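Local coordinates for probable adhesion protein (Pseudomonas aeruginosa PAO1, PDB 6R3Z) that binds divalent metal ions such as ferrous iron and, as a periplasmic solute-binding protein, probably passes them to a membrane transporter, at residues Ala118-Val123 with Lys150-Leu155; Thr112-Ser117 with Ala266-Thr271; His14-Tyr19 with Asn124-Glu129; Pro83-Asn88 with Gly131-Ala136. All coordinates share one frame; numbering follows the deposited sequence. Where two conformers were deposited one is given.

Contact 1 (Ala118-Val123 with Lys150-Leu155)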
loop_
_atom_site.group_PDB
_atom_site.type_symbol
_atom_site.label_atom_id
_atom_site.label_comp_id
_atom_site.label_asym_id
_atom_site.label_seq_id
_atom_site.Cartn_x
_atom_site.Cartn_y
_atom_site.Cartn_z
ATOM N N ALA A 118 2.744 7.800 6.621
ATOM C CA ALA A 118 3.873 6.914 6.314
ATOM C C ALA A 118 4.346 7.131 4.840
ATOM O O ALA A 118 5.541 7.043 4.588
ATOM C CB ALA A 118 3.515 5.447 6.553
ATOM N N SER A 119 3.425 7.419 3.895
ATOM C CA SER A 119 3.792 7.697 2.487
ATOM C C SER A 119 4.683 8.946 2.422
ATOM O O SER A 119 5.695 8.935 1.728
ATOM C CB SER A 119 2.557 7.915 1.618
ATOM O OG SER A 119 1.945 6.667 1.349
ATOM N N ILE A 120 4.334 10.007 3.184
ATOM C CA ILE A 120 5.127 11.234 3.216
ATOM C C ILE A 120 6.558 10.903 3.707
ATOM O O ILE A 120 7.536 11.343 3.091
ATOM C CB ILE A 120 4.419 12.327 4.052
ATOM C CG1 ILE A 120 3.126 12.812 3.309
ATOM C CG2 ILE A 120 5.378 13.496 4.375
ATOM C CD1 ILE A 120 2.125 13.638 4.139
ATOM N N THR A 121 6.666 10.112 4.798
ATOM C CA THR A 121 7.950 9.705 5.378
ATOM C C THR A 121 8.781 8.916 4.338
ATOM O O THR A 121 9.967 9.193 4.160
ATOM C CB THR A 121 7.764 8.987 6.737
ATOM O OG1 THR A 121 7.088 9.861 7.667
ATOM C CG2 THR A 121 9.100 8.528 7.333
ATOM N N GLN A 122 8.146 7.972 3.645
ATOM C CA GLN A 122 8.820 7.161 2.608
ATOM C C GLN A 122 9.281 8.043 1.445
ATOM O O GLN A 122 10.419 7.909 0.996
ATOM C CB GLN A 122 7.910 6.031 2.119
ATOM C CG GLN A 122 7.654 5.006 3.212
ATOM C CD GLN A 122 6.742 3.919 2.751
ATOM O OE1 GLN A 122 7.182 2.970 2.112
ATOM N NE2 GLN A 122 5.460 4.032 3.074
ATOM N N VAL A 123 8.414 8.969 0.998
ATOM C CA VAL A 123 8.721 9.892 -0.104
ATOM C C VAL A 123 9.963 10.726 0.265
ATOM O O VAL A 123 10.893 10.821 -0.551
ATOM C CB VAL A 123 7.487 10.757 -0.479
ATOM C CG1 VAL A 123 7.881 12.011 -1.266
ATOM C CG2 VAL A 123 6.481 9.921 -1.275
ATOM N N LYS A 150 2.761 17.891 0.020
ATOM C CA LYS A 150 1.723 18.916 0.185
ATOM C C LYS A 150 0.394 18.399 -0.438
ATOM O O LYS A 150 -0.674 18.547 0.172
ATOM C CB LYS A 150 2.172 20.243 -0.461
ATOM C CG LYS A 150 1.283 21.418 -0.101
ATOM C CD LYS A 150 1.773 22.724 -0.715
ATOM C CE LYS A 150 0.762 23.822 -0.477
ATOM N NZ LYS A 150 1.057 25.030 -1.285
ATOM N N ARG A 151 0.478 17.772 -1.631
ATOM C CA ARG A 151 -0.690 17.205 -2.325
ATOM C C ARG A 151 -1.308 16.081 -1.492
ATOM O O ARG A 151 -2.530 16.017 -1.382
ATOM C CB ARG A 151 -0.348 16.720 -3.754
ATOM C CG ARG A 151 -0.115 17.882 -4.739
ATOM C CD ARG A 151 -0.589 17.577 -6.166
ATOM N NE ARG A 151 -0.172 16.269 -6.693
ATOM C CZ ARG A 151 1.033 15.986 -7.187
ATOM N NH1 ARG A 151 1.993 16.907 -7.189
ATOM N NH2 ARG A 151 1.290 14.774 -7.679
ATOM N N LEU A 152 -0.477 15.234 -0.878
ATOM C CA LEU A 152 -0.983 14.116 -0.061
ATOM C C LEU A 152 -1.738 14.628 1.184
ATOM O O LEU A 152 -2.799 14.091 1.516
ATOM C CB LEU A 152 0.116 13.093 0.304
ATOM C CG LEU A 152 0.837 12.396 -0.886
ATOM C CD1 LEU A 152 1.943 11.456 -0.396
ATOM C CD2 LEU A 152 -0.158 11.684 -1.834
ATOM N N ARG A 153 -1.203 15.673 1.850
ATOM C CA ARG A 153 -1.862 16.282 3.014
ATOM C C ARG A 153 -3.220 16.881 2.596
ATOM O O ARG A 153 -4.211 16.718 3.312
ATOM C CB ARG A 153 -0.970 17.354 3.651
ATOM C CG ARG A 153 0.198 16.784 4.448
ATOM C CD ARG A 153 0.883 17.843 5.304
ATOM N NE ARG A 153 1.527 18.879 4.492
ATOM C CZ ARG A 153 2.784 18.835 4.061
ATOM N NH1 ARG A 153 3.270 19.819 3.320
ATOM N NH2 ARG A 153 3.566 17.811 4.375
ATOM N N ALA A 154 -3.265 17.526 1.418
ATOM C CA ALA A 154 -4.474 18.157 0.872
ATOM C C ALA A 154 -5.552 17.114 0.555
ATOM O O ALA A 154 -6.718 17.340 0.855
ATOM C CB ALA A 154 -4.139 18.995 -0.363
ATOM N N LEU A 155 -5.146 15.965 -0.017
ATOM C CA LEU A 155 -5.995 14.828 -0.333
ATOM C C LEU A 155 -6.661 14.360 0.981
ATOM O O LEU A 155 -7.868 14.112 1.007
ATOM C CB LEU A 155 -5.038 13.740 -0.860
ATOM C CG LEU A 155 -5.551 12.461 -1.425
ATOM C CD1 LEU A 155 -4.477 11.876 -2.314
ATOM C CD2 LEU A 155 -5.864 11.453 -0.313
#

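Contact 2 (Thr112-Ser117 with Ala266-Thr271). With EDO (1,2-ethanediol), chain H.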
loop_
_atom_site.group_PDB
_atom_site.type_symbol
_atom_site.label_atom_id
_atom_site.label_comp_id
_atom_site.label_asym_id
_atom_site.label_seq_id
_atom_site.Cartn_x
_atom_site.Cartn_y
_atom_site.Cartn_z
ATOM N N THR A 112 2.660 -0.173 4.821
ATOM C CA THR A 112 2.953 1.219 5.236
ATOM C C THR A 112 2.544 2.224 4.147
ATOM O O THR A 112 2.173 3.371 4.466
ATOM C CB THR A 112 4.443 1.367 5.562
ATOM O OG1 THR A 112 5.196 1.105 4.370
ATOM C CG2 THR A 112 4.899 0.442 6.716
ATOM N N PHE A 113 2.584 1.783 2.853
ATOM C CA PHE A 113 2.195 2.646 1.719
ATOM C C PHE A 113 0.706 3.023 1.745
ATOM O O PHE A 113 0.319 3.970 1.071
ATOM C CB PHE A 113 2.580 2.022 0.370
ATOM C CG PHE A 113 2.224 0.559 0.252
ATOM C CD1 PHE A 113 0.985 0.166 -0.257
ATOM C CD2 PHE A 113 3.129 -0.429 0.634
ATOM C CE1 PHE A 113 0.661 -1.188 -0.385
ATOM C CE2 PHE A 113 2.795 -1.791 0.524
ATOM C CZ PHE A 113 1.554 -2.158 0.030
ATOM N N LEU A 114 -0.126 2.312 2.521
ATOM C CA LEU A 114 -1.542 2.676 2.603
ATOM C C LEU A 114 -1.803 3.566 3.825
ATOM O O LEU A 114 -2.655 3.281 4.647
ATOM C CB LEU A 114 -2.479 1.458 2.519
ATOM C CG LEU A 114 -2.342 0.618 1.236
ATOM C CD1 LEU A 114 -3.052 -0.713 1.365
ATOM C CD2 LEU A 114 -2.815 1.372 0.011
ATOM N N SER A 115 -1.001 4.609 3.962
ATOM C CA SER A 115 -1.072 5.604 5.031
ATOM C C SER A 115 -0.538 6.877 4.424
ATOM O O SER A 115 0.510 6.842 3.770
ATOM C CB SER A 115 -0.178 5.215 6.201
ATOM O OG SER A 115 0.131 6.334 7.029
ATOM N N ILE A 116 -1.228 8.001 4.656
ATOM C CA ILE A 116 -0.759 9.280 4.125
ATOM C C ILE A 116 0.527 9.691 4.857
ATOM O O ILE A 116 1.500 10.078 4.201
ATOM C CB ILE A 116 -1.879 10.360 4.198
ATOM C CG1 ILE A 116 -3.076 10.023 3.241
ATOM C CG2 ILE A 116 -1.312 11.785 3.922
ATOM C CD1 ILE A 116 -2.758 9.972 1.733
ATOM N N SER A 117 0.520 9.640 6.214
ATOM C CA SER A 117 1.696 10.026 7.012
ATOM C C SER A 117 2.922 9.143 6.713
ATOM O O SER A 117 4.010 9.682 6.515
ATOM C CB SER A 117 1.374 10.021 8.506
ATOM O OG SER A 117 0.953 8.734 8.920
ATOM N N ALA A 266 -7.361 8.797 -2.501
ATOM C CA ALA A 266 -8.496 9.721 -2.324
ATOM C C ALA A 266 -9.800 8.876 -2.255
ATOM O O ALA A 266 -10.591 9.050 -1.329
ATOM C CB ALA A 266 -8.556 10.721 -3.474
ATOM N N ARG A 267 -9.948 7.888 -3.163
ATOM C CA ARG A 267 -11.113 7.002 -3.172
ATOM C C ARG A 267 -11.184 6.130 -1.908
ATOM O O ARG A 267 -12.281 5.954 -1.361
ATOM C CB ARG A 267 -11.190 6.184 -4.467
ATOM C CG ARG A 267 -11.537 7.107 -5.653
ATOM C CD ARG A 267 -12.263 6.366 -6.759
ATOM N NE ARG A 267 -11.368 5.485 -7.504
ATOM C CZ ARG A 267 -10.696 5.849 -8.593
ATOM N NH1 ARG A 267 -10.795 7.090 -9.061
ATOM N NH2 ARG A 267 -9.918 4.978 -9.220
ATOM N N ASN A 268 -10.020 5.661 -1.409
ATOM C CA ASN A 268 -9.933 4.856 -0.180
ATOM C C ASN A 268 -10.440 5.680 1.017
ATOM O O ASN A 268 -11.336 5.246 1.739
ATOM C CB ASN A 268 -8.499 4.407 0.064
ATOM C CG ASN A 268 -8.168 3.137 -0.692
ATOM O OD1 ASN A 268 -9.049 2.497 -1.284
ATOM N ND2 ASN A 268 -6.899 2.753 -0.680
ATOM N N LEU A 269 -9.888 6.878 1.193
ATOM C CA LEU A 269 -10.314 7.769 2.275
ATOM C C LEU A 269 -11.804 8.148 2.184
ATOM O O LEU A 269 -12.479 8.206 3.213
ATOM C CB LEU A 269 -9.404 9.007 2.337
ATOM C CG LEU A 269 -7.937 8.750 2.771
ATOM C CD1 LEU A 269 -7.122 10.037 2.748
ATOM C CD2 LEU A 269 -7.849 8.147 4.168
ATOM N N ASP A 270 -12.320 8.378 0.964
ATOM C CA ASP A 270 -13.735 8.732 0.763
ATOM C C ASP A 270 -14.641 7.570 1.184
ATOM O O ASP A 270 -15.688 7.804 1.774
ATOM C CB ASP A 270 -14.019 9.106 -0.694
ATOM C CG ASP A 270 -13.460 10.446 -1.119
ATOM O OD1 ASP A 270 -13.163 11.281 -0.223
ATOM O OD2 ASP A 270 -13.313 10.661 -2.343
ATOM N N THR A 271 -14.230 6.313 0.871
ATOM C CA THR A 271 -15.006 5.120 1.222
ATOM C C THR A 271 -15.037 4.937 2.749
ATOM O O THR A 271 -16.107 4.683 3.303
ATOM C CB THR A 271 -14.478 3.898 0.451
ATOM O OG1 THR A 271 -14.704 4.122 -0.959
ATOM C CG2 THR A 271 -15.150 2.588 0.895
HETATM C C1 EDO H . -13.417 14.466 -2.720
HETATM O O1 EDO H . -14.385 13.486 -2.380
HETATM C C2 EDO H . -12.623 14.827 -1.452
HETATM O O2 EDO H . -12.078 13.650 -0.883
#

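Contact 3 (His14-Tyr19 with Asn124-Glu129). With EDO (1,2-ethanediol), chain C.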
loop_
_atom_site.group_PDB
_atom_site.type_symbol
_atom_site.label_atom_id
_atom_site.label_comp_id
_atom_site.label_asym_id
_atom_site.label_seq_id
_atom_site.Cartn_x
_atom_site.Cartn_y
_atom_site.Cartn_z
ATOM N N HIS A 14 3.064 -0.665 -7.167
ATOM C CA HIS A 14 2.452 0.532 -7.758
ATOM C C HIS A 14 2.660 1.816 -6.942
ATOM O O HIS A 14 3.066 2.817 -7.537
ATOM C CB HIS A 14 0.959 0.331 -8.052
ATOM C CG HIS A 14 0.696 -0.657 -9.140
ATOM N ND1 HIS A 14 0.833 -2.017 -8.927
ATOM C CD2 HIS A 14 0.281 -0.454 -10.408
ATOM C CE1 HIS A 14 0.491 -2.596 -10.068
ATOM N NE2 HIS A 14 0.181 -1.696 -10.993
ATOM N N PRO A 15 2.420 1.826 -5.598
ATOM C CA PRO A 15 2.607 3.081 -4.831
ATOM C C PRO A 15 4.019 3.625 -4.965
ATOM O O PRO A 15 4.159 4.838 -5.081
ATOM C CB PRO A 15 2.281 2.668 -3.396
ATOM C CG PRO A 15 1.300 1.542 -3.560
ATOM C CD PRO A 15 1.912 0.759 -4.709
ATOM N N TYR A 16 5.046 2.730 -5.016
ATOM C CA TYR A 16 6.443 3.171 -5.148
ATOM C C TYR A 16 6.719 3.773 -6.515
ATOM O O TYR A 16 7.472 4.740 -6.590
ATOM C CB TYR A 16 7.440 2.075 -4.756
ATOM C CG TYR A 16 7.255 1.687 -3.304
ATOM C CD1 TYR A 16 7.868 2.414 -2.282
ATOM C CD2 TYR A 16 6.367 0.678 -2.943
ATOM C CE1 TYR A 16 7.628 2.119 -0.931
ATOM C CE2 TYR A 16 6.100 0.387 -1.600
ATOM C CZ TYR A 16 6.734 1.107 -0.596
ATOM O OH TYR A 16 6.454 0.815 0.723
ATOM N N TYR A 17 6.047 3.272 -7.572
ATOM C CA TYR A 17 6.157 3.894 -8.901
ATOM C C TYR A 17 5.650 5.355 -8.771
ATOM O O TYR A 17 6.313 6.294 -9.241
ATOM C CB TYR A 17 5.309 3.149 -9.955
ATOM C CG TYR A 17 5.505 3.737 -11.337
ATOM C CD1 TYR A 17 4.759 4.840 -11.761
ATOM C CD2 TYR A 17 6.503 3.255 -12.187
ATOM C CE1 TYR A 17 4.972 5.421 -13.008
ATOM C CE2 TYR A 17 6.732 3.836 -13.439
ATOM C CZ TYR A 17 5.968 4.925 -13.839
ATOM O OH TYR A 17 6.150 5.499 -15.069
ATOM N N SER A 18 4.494 5.547 -8.107
ATOM C CA SER A 18 3.923 6.894 -7.904
ATOM C C SER A 18 4.859 7.803 -7.100
ATOM O O SER A 18 5.110 8.945 -7.518
ATOM C CB SER A 18 2.546 6.808 -7.252
ATOM O OG SER A 18 1.568 6.324 -8.161
ATOM N N TYR A 19 5.441 7.281 -5.999
ATOM C CA TYR A 19 6.360 8.076 -5.180
ATOM C C TYR A 19 7.557 8.510 -6.025
ATOM O O TYR A 19 7.832 9.694 -6.101
ATOM C CB TYR A 19 6.912 7.295 -3.981
ATOM C CG TYR A 19 5.951 6.731 -2.953
ATOM C CD1 TYR A 19 4.622 7.156 -2.889
ATOM C CD2 TYR A 19 6.372 5.760 -2.045
ATOM C CE1 TYR A 19 3.738 6.619 -1.939
ATOM C CE2 TYR A 19 5.494 5.199 -1.122
ATOM C CZ TYR A 19 4.190 5.647 -1.052
ATOM O OH TYR A 19 3.374 5.048 -0.118
ATOM N N ASN A 124 9.998 11.271 1.503
ATOM C CA ASN A 124 11.132 12.083 1.957
ATOM C C ASN A 124 12.427 11.273 2.045
ATOM O O ASN A 124 13.478 11.757 1.621
ATOM C CB ASN A 124 10.800 12.808 3.261
ATOM C CG ASN A 124 9.752 13.884 3.072
ATOM O OD1 ASN A 124 9.650 14.514 2.012
ATOM N ND2 ASN A 124 8.986 14.158 4.113
ATOM N N THR A 125 12.334 10.011 2.498
ATOM C CA THR A 125 13.495 9.113 2.598
ATOM C C THR A 125 14.030 8.788 1.205
ATOM O O THR A 125 15.244 8.884 0.970
ATOM C CB THR A 125 13.131 7.865 3.408
ATOM O OG1 THR A 125 12.898 8.273 4.764
ATOM C CG2 THR A 125 14.244 6.812 3.401
ATOM N N ILE A 126 13.113 8.422 0.272
ATOM C CA ILE A 126 13.503 8.119 -1.101
ATOM C C ILE A 126 14.221 9.329 -1.744
ATOM O O ILE A 126 15.307 9.160 -2.299
ATOM C CB ILE A 126 12.293 7.600 -1.937
ATOM C CG1 ILE A 126 11.764 6.248 -1.365
ATOM C CG2 ILE A 126 12.678 7.426 -3.413
ATOM C CD1 ILE A 126 10.290 5.919 -1.730
ATOM N N ALA A 127 13.638 10.539 -1.636
ATOM C CA ALA A 127 14.212 11.754 -2.228
ATOM C C ALA A 127 15.620 12.051 -1.689
ATOM O O ALA A 127 16.502 12.417 -2.465
ATOM C CB ALA A 127 13.299 12.953 -1.982
ATOM N N ARG A 128 15.822 11.883 -0.367
ATOM C CA ARG A 128 17.113 12.126 0.274
ATOM C C ARG A 128 18.154 11.138 -0.279
ATOM O O ARG A 128 19.263 11.549 -0.633
ATOM C CB ARG A 128 16.990 11.953 1.798
ATOM C CG ARG A 128 18.336 12.107 2.534
ATOM C CD ARG A 128 18.168 12.108 4.032
ATOM N NE ARG A 128 17.478 13.321 4.478
ATOM C CZ ARG A 128 17.430 13.741 5.738
ATOM N NH1 ARG A 128 18.056 13.065 6.695
ATOM N NH2 ARG A 128 16.773 14.852 6.048
ATOM N N GLU A 129 17.785 9.852 -0.351
ATOM C CA GLU A 129 18.687 8.797 -0.816
ATOM C C GLU A 129 19.009 8.908 -2.312
ATOM O O GLU A 129 20.166 8.724 -2.694
ATOM C CB GLU A 129 18.163 7.405 -0.433
ATOM C CG GLU A 129 18.212 7.134 1.066
ATOM C CD GLU A 129 19.568 7.415 1.700
ATOM O OE1 GLU A 129 20.574 6.817 1.255
ATOM O OE2 GLU A 129 19.629 8.263 2.617
HETATM C C1 EDO C . 21.745 3.061 -1.130
HETATM O O1 EDO C . 21.755 4.221 -1.946
HETATM C C2 EDO C . 21.429 3.432 0.345
HETATM O O2 EDO C . 20.174 4.105 0.439
#

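Contact 4 (Pro83-Asn88 with Gly131-Ala136)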
loop_
_atom_site.group_PDB
_atom_site.type_symbol
_atom_site.label_atom_id
_atom_site.label_comp_id
_atom_site.label_asym_id
_atom_site.label_seq_id
_atom_site.Cartn_x
_atom_site.Cartn_y
_atom_site.Cartn_z
ATOM N N PRO A 83 22.847 -0.796 -5.416
ATOM C CA PRO A 83 22.332 -0.010 -4.285
ATOM C C PRO A 83 20.818 -0.210 -4.090
ATOM O O PRO A 83 20.050 -0.344 -5.051
ATOM C CB PRO A 83 22.664 1.435 -4.678
ATOM C CG PRO A 83 23.849 1.308 -5.601
ATOM C CD PRO A 83 23.529 0.070 -6.403
ATOM N N VAL A 84 20.404 -0.274 -2.826
ATOM C CA VAL A 84 19.014 -0.489 -2.477
ATOM C C VAL A 84 18.575 0.600 -1.507
ATOM O O VAL A 84 19.276 0.896 -0.525
ATOM C CB VAL A 84 18.833 -1.924 -1.911
ATOM C CG1 VAL A 84 17.665 -2.020 -0.943
ATOM C CG2 VAL A 84 18.722 -2.959 -3.037
ATOM N N ILE A 85 17.434 1.214 -1.810
ATOM C CA ILE A 85 16.852 2.221 -0.924
ATOM C C ILE A 85 15.767 1.565 -0.094
ATOM O O ILE A 85 14.751 1.100 -0.640
ATOM C CB ILE A 85 16.341 3.474 -1.689
ATOM C CG1 ILE A 85 17.523 4.233 -2.328
ATOM C CG2 ILE A 85 15.498 4.383 -0.771
ATOM C CD1 ILE A 85 17.081 5.339 -3.333
ATOM N N GLU A 86 15.990 1.514 1.219
ATOM C CA GLU A 86 15.006 0.969 2.170
ATOM C C GLU A 86 14.031 2.134 2.474
ATOM O O GLU A 86 14.309 3.003 3.315
ATOM C CB GLU A 86 15.699 0.426 3.440
ATOM C CG GLU A 86 16.556 -0.813 3.190
ATOM C CD GLU A 86 15.845 -2.115 2.849
ATOM O OE1 GLU A 86 14.600 -2.184 2.981
ATOM O OE2 GLU A 86 16.545 -3.078 2.459
ATOM N N ALA A 87 12.914 2.193 1.716
ATOM C CA ALA A 87 11.956 3.309 1.813
ATOM C C ALA A 87 11.392 3.545 3.218
ATOM O O ALA A 87 11.027 4.677 3.559
ATOM C CB ALA A 87 10.805 3.094 0.839
ATOM N N ASN A 88 11.262 2.467 4.000
ATOM C CA ASN A 88 10.636 2.505 5.320
ATOM C C ASN A 88 11.601 2.739 6.476
ATOM O O ASN A 88 11.186 2.631 7.635
ATOM C CB ASN A 88 9.830 1.214 5.526
ATOM C CG ASN A 88 8.528 1.249 4.758
ATOM O OD1 ASN A 88 7.632 2.047 5.066
ATOM N ND2 ASN A 88 8.419 0.445 3.713
ATOM N N GLY A 131 18.982 11.686 -3.973
ATOM C CA GLY A 131 19.825 12.876 -4.004
ATOM C C GLY A 131 21.289 12.582 -3.731
ATOM O O GLY A 131 22.172 13.205 -4.338
ATOM N N LYS A 132 21.564 11.634 -2.811
ATOM C CA LYS A 132 22.935 11.226 -2.481
ATOM C C LYS A 132 23.588 10.469 -3.657
ATOM O O LYS A 132 24.786 10.624 -3.907
ATOM C CB LYS A 132 22.976 10.380 -1.209
ATOM C CG LYS A 132 22.653 11.145 0.066
ATOM C CD LYS A 132 22.555 10.177 1.229
ATOM C CE LYS A 132 22.171 10.848 2.521
ATOM N NZ LYS A 132 21.938 9.847 3.597
ATOM N N LEU A 133 22.782 9.696 -4.400
ATOM C CA LEU A 133 23.239 8.946 -5.570
ATOM C C LEU A 133 23.414 9.842 -6.786
ATOM O O LEU A 133 24.228 9.531 -7.653
ATOM C CB LEU A 133 22.253 7.805 -5.900
ATOM C CG LEU A 133 22.091 6.710 -4.825
ATOM C CD1 LEU A 133 20.904 5.837 -5.136
ATOM C CD2 LEU A 133 23.342 5.817 -4.729
ATOM N N ASP A 134 22.642 10.946 -6.865
ATOM C CA ASP A 134 22.653 11.846 -8.020
ATOM C C ASP A 134 22.650 13.306 -7.527
ATOM O O ASP A 134 21.608 13.972 -7.586
ATOM C CB ASP A 134 21.423 11.516 -8.892
ATOM C CG ASP A 134 21.279 12.263 -10.209
ATOM O OD1 ASP A 134 22.295 12.805 -10.707
ATOM O OD2 ASP A 134 20.156 12.316 -10.731
ATOM N N PRO A 135 23.810 13.790 -6.994
ATOM C CA PRO A 135 23.860 15.138 -6.388
ATOM C C PRO A 135 23.416 16.312 -7.251
ATOM O O PRO A 135 22.842 17.260 -6.713
ATOM C CB PRO A 135 25.328 15.292 -5.978
ATOM C CG PRO A 135 25.821 13.919 -5.812
ATOM C CD PRO A 135 25.107 13.094 -6.830
ATOM N N ALA A 136 23.669 16.252 -8.573
ATOM C CA ALA A 136 23.285 17.318 -9.508
ATOM C C ALA A 136 21.766 17.572 -9.473
ATOM O O ALA A 136 21.333 18.698 -9.720
ATOM C CB ALA A 136 23.735 16.971 -10.925
#

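Contact 1 (Ala118-Val123 with Lys150-Leu155)
Leu152 and Arg153 are the residues of Lys150-Leu155 that meet Ala118-Val123, and together they illustrate how two antiparallel helices can be joined by a few aliphatic side chains. The local axes run at 177° to each other and are 10.2 Å apart at closest approach, with Ile120 and Leu152 as the level pair. At the start of the segment, Lys150 points away from the interface and Arg151 does not touch it; the guanidinium of Arg151 forms a salt bridge with Glu262. Leu152 then supplies the central contact. Its CG lies anti to the backbone carbonyl carbon (chi1 -60°), and from there the CD1 branch reaches two successive residues, 4.1 Å from Ser119 CB and an equal 4.1 Å from Ile120 CG1. The side chains of Ile120 and Leu152 run antiparallel and overlap along their flanks. The aliphatic root of Arg153 follows, crossing Ile120 at about a right angle, with Arg153 CG 3.7 Å from Ile120 CD1; this side chain was modelled in two conformers, which leaves that detail doubtful. Ser119 offers only its carbon to Leu152, since its hydroxyl is engaged by Tyr19, Tyr261 and the carbonyl of Ser115. Further on, Leu155 leaves this contact and packs on Ala266 and Leu269. The pairing therefore lies between helices 116-133 and 138-160, with helix 14-24 against Val123 and helix 260-277 against Leu152 and Leu155.

Contact 2 (Thr112-Ser117 with Ala266-Thr271)
Leu269 and Ile116 bury the most surface here, and they touch through one branch of each: Leu269 CD1 rests 4.1 Å from Ile116 CG1, the two side chains meeting at a slant. In Ile116 the second torsion (chi2 -63°) folds CD1 back from a fully extended course, so that it is the middle of the side chain, CG1, that faces the leucine. Leu155 of helix 138-160 touches both residues and completes a small aliphatic cluster. Asn268, one residue earlier on the helix, comes up to Leu114 with its amide, ND2 standing 4.4 Å from Leu114 CD2. That is packing of a methyl against an amide nitrogen that hydrogen-bonds instead to the carbonyl oxygen of Ser249. The arrangement belongs to the two-lobed fold of metal-binding solute-binding proteins, in which the ion is held between the lobes: the side chain of Leu114 comes to about 7 Å from the bound nickel, next to the nickel ligands His111 and His250. The start of helix 116-133 is held by its own cap, Ser115, with OG bonded to Ala118 N, while the carboxylate of Glu186 accepts from the backbone N of Ile116 and of Ser117. A negative charge at this helix end would probably be favoured by the helix dipole. On the outer side of helix 260-277, Asp270 grips an ethanediol molecule, probably from the crystallisation liquor, with OD1 2.7 Å from its O2 and OD2 3.0 Å from its O1.

Contact 3 (His14-Tyr19 with Asn124-Glu129)
A buried apolar contact joins helix 14-24 to helix 116-133 within the first lobe, where Ile126 meets the edges of two tyrosine rings, Tyr16 and Tyr19. One atom does all the touching on the isoleucine side. Ile126 CD1 lies 3.9 Å from Tyr19 CD2 and 4.3 Å from Tyr16 CD1, in each case at the ring edge and near the ring plane, so neither approach is a CH-pi contact over a face. The extended second torsion of Ile126 (chi2 157°) carries CD1 well forward from its helix to meet both rings. Tyr19 comes closest in backbone terms as well, with its CA 8.2 Å from the CA of Ile126, and the two side chains cross at about a right angle. A small second torsion (chi2 -15°) turns the Tyr19 ring so that one face lies beside its own helix: Pro15 O sits 3.2 Å above the ring plane, offset toward the rim. Val20 and Ile23 of helix 14-24 also pack on Ile126, adding further apolar surface around it. On the outer side, Glu129 takes no part in this packing; its OE1 accepts from an ethanediol O2 at 2.9 Å and its OE2 is paired with Lys132. Both tyrosines are therefore divided in character. Their carbon edges serve the hydrophobic packing, while their hydroxyls bond to earlier turns of helix 116-133, Tyr16 OH to Gln122 OE1 and Tyr19 OH to Ser119, an arrangement that would fix the rings between apolar and polar partners and keep the buried hydroxyls satisfied.

Contact 4 (Pro83-Asn88 with Gly131-Ala136)
The closest backbone approach pairs Pro83, just ahead of strand 84-86, with Leu133, the last residue of helix 116-133, their CA atoms 9.1 Å apart. Across that gap the side chains make a small aliphatic contact, and the fork of Leu133 divides the work. Its CD2 branch goes to the proline ring, 4.4 Å from Pro83 CB, while its CD1 branch lies 4.3 Å from Ile85 CD1. Pro83 and Ile85, two positions apart on an extended chain, both turn toward the helix, whereas Val84 between them points away. Ile85 is stretched out at its second torsion (chi2 169°), which sends CD1 ahead of the rest of the side chain to the leucine. The contact is small and lies partly at the surface: Ile85 is buried, whereas Pro83 and Leu133 are largely exposed. Val58 of the adjoining strand touches all three and extends the apolar patch, while the neighbouring Lys132 turns its NZ to a salt bridge with Glu129, one helical turn back along the same helix. Strand 84-86 is in turn tied to strand 58-61 by backbone hydrogen bonds between Pro83, Ile85 and Ala87 on one side and Val59 and Leu61 on the other. What results is a helix end lying against the edge strand of a four-stranded parallel sheet with order 2-1-3-4, the layered alpha/beta architecture of a solute-binding protein lobe.

Overall arrangement
Helix 116-133, with the turn leading into it, enters all four contacts and meets a different element in each. Contact 2, at its N-terminal end, and contact 3, along its middle, are fully buried; contact 1 is partly buried, and contact 4, at its C-terminal end and farthest from the chain centre, is the most surface-like. All four are joined mainly by apolar packing, with an amide taking part in contact 2, but the polar surroundings differ: capping and a nearby metal site at contact 2, hydroxyl bonds linking contacts 1 and 3, and a sheet edge at contact 4. A hydrogen bond between Thr112 and Asn88 directly connects contacts 2 and 4, whose centres lie about 25 Å apart.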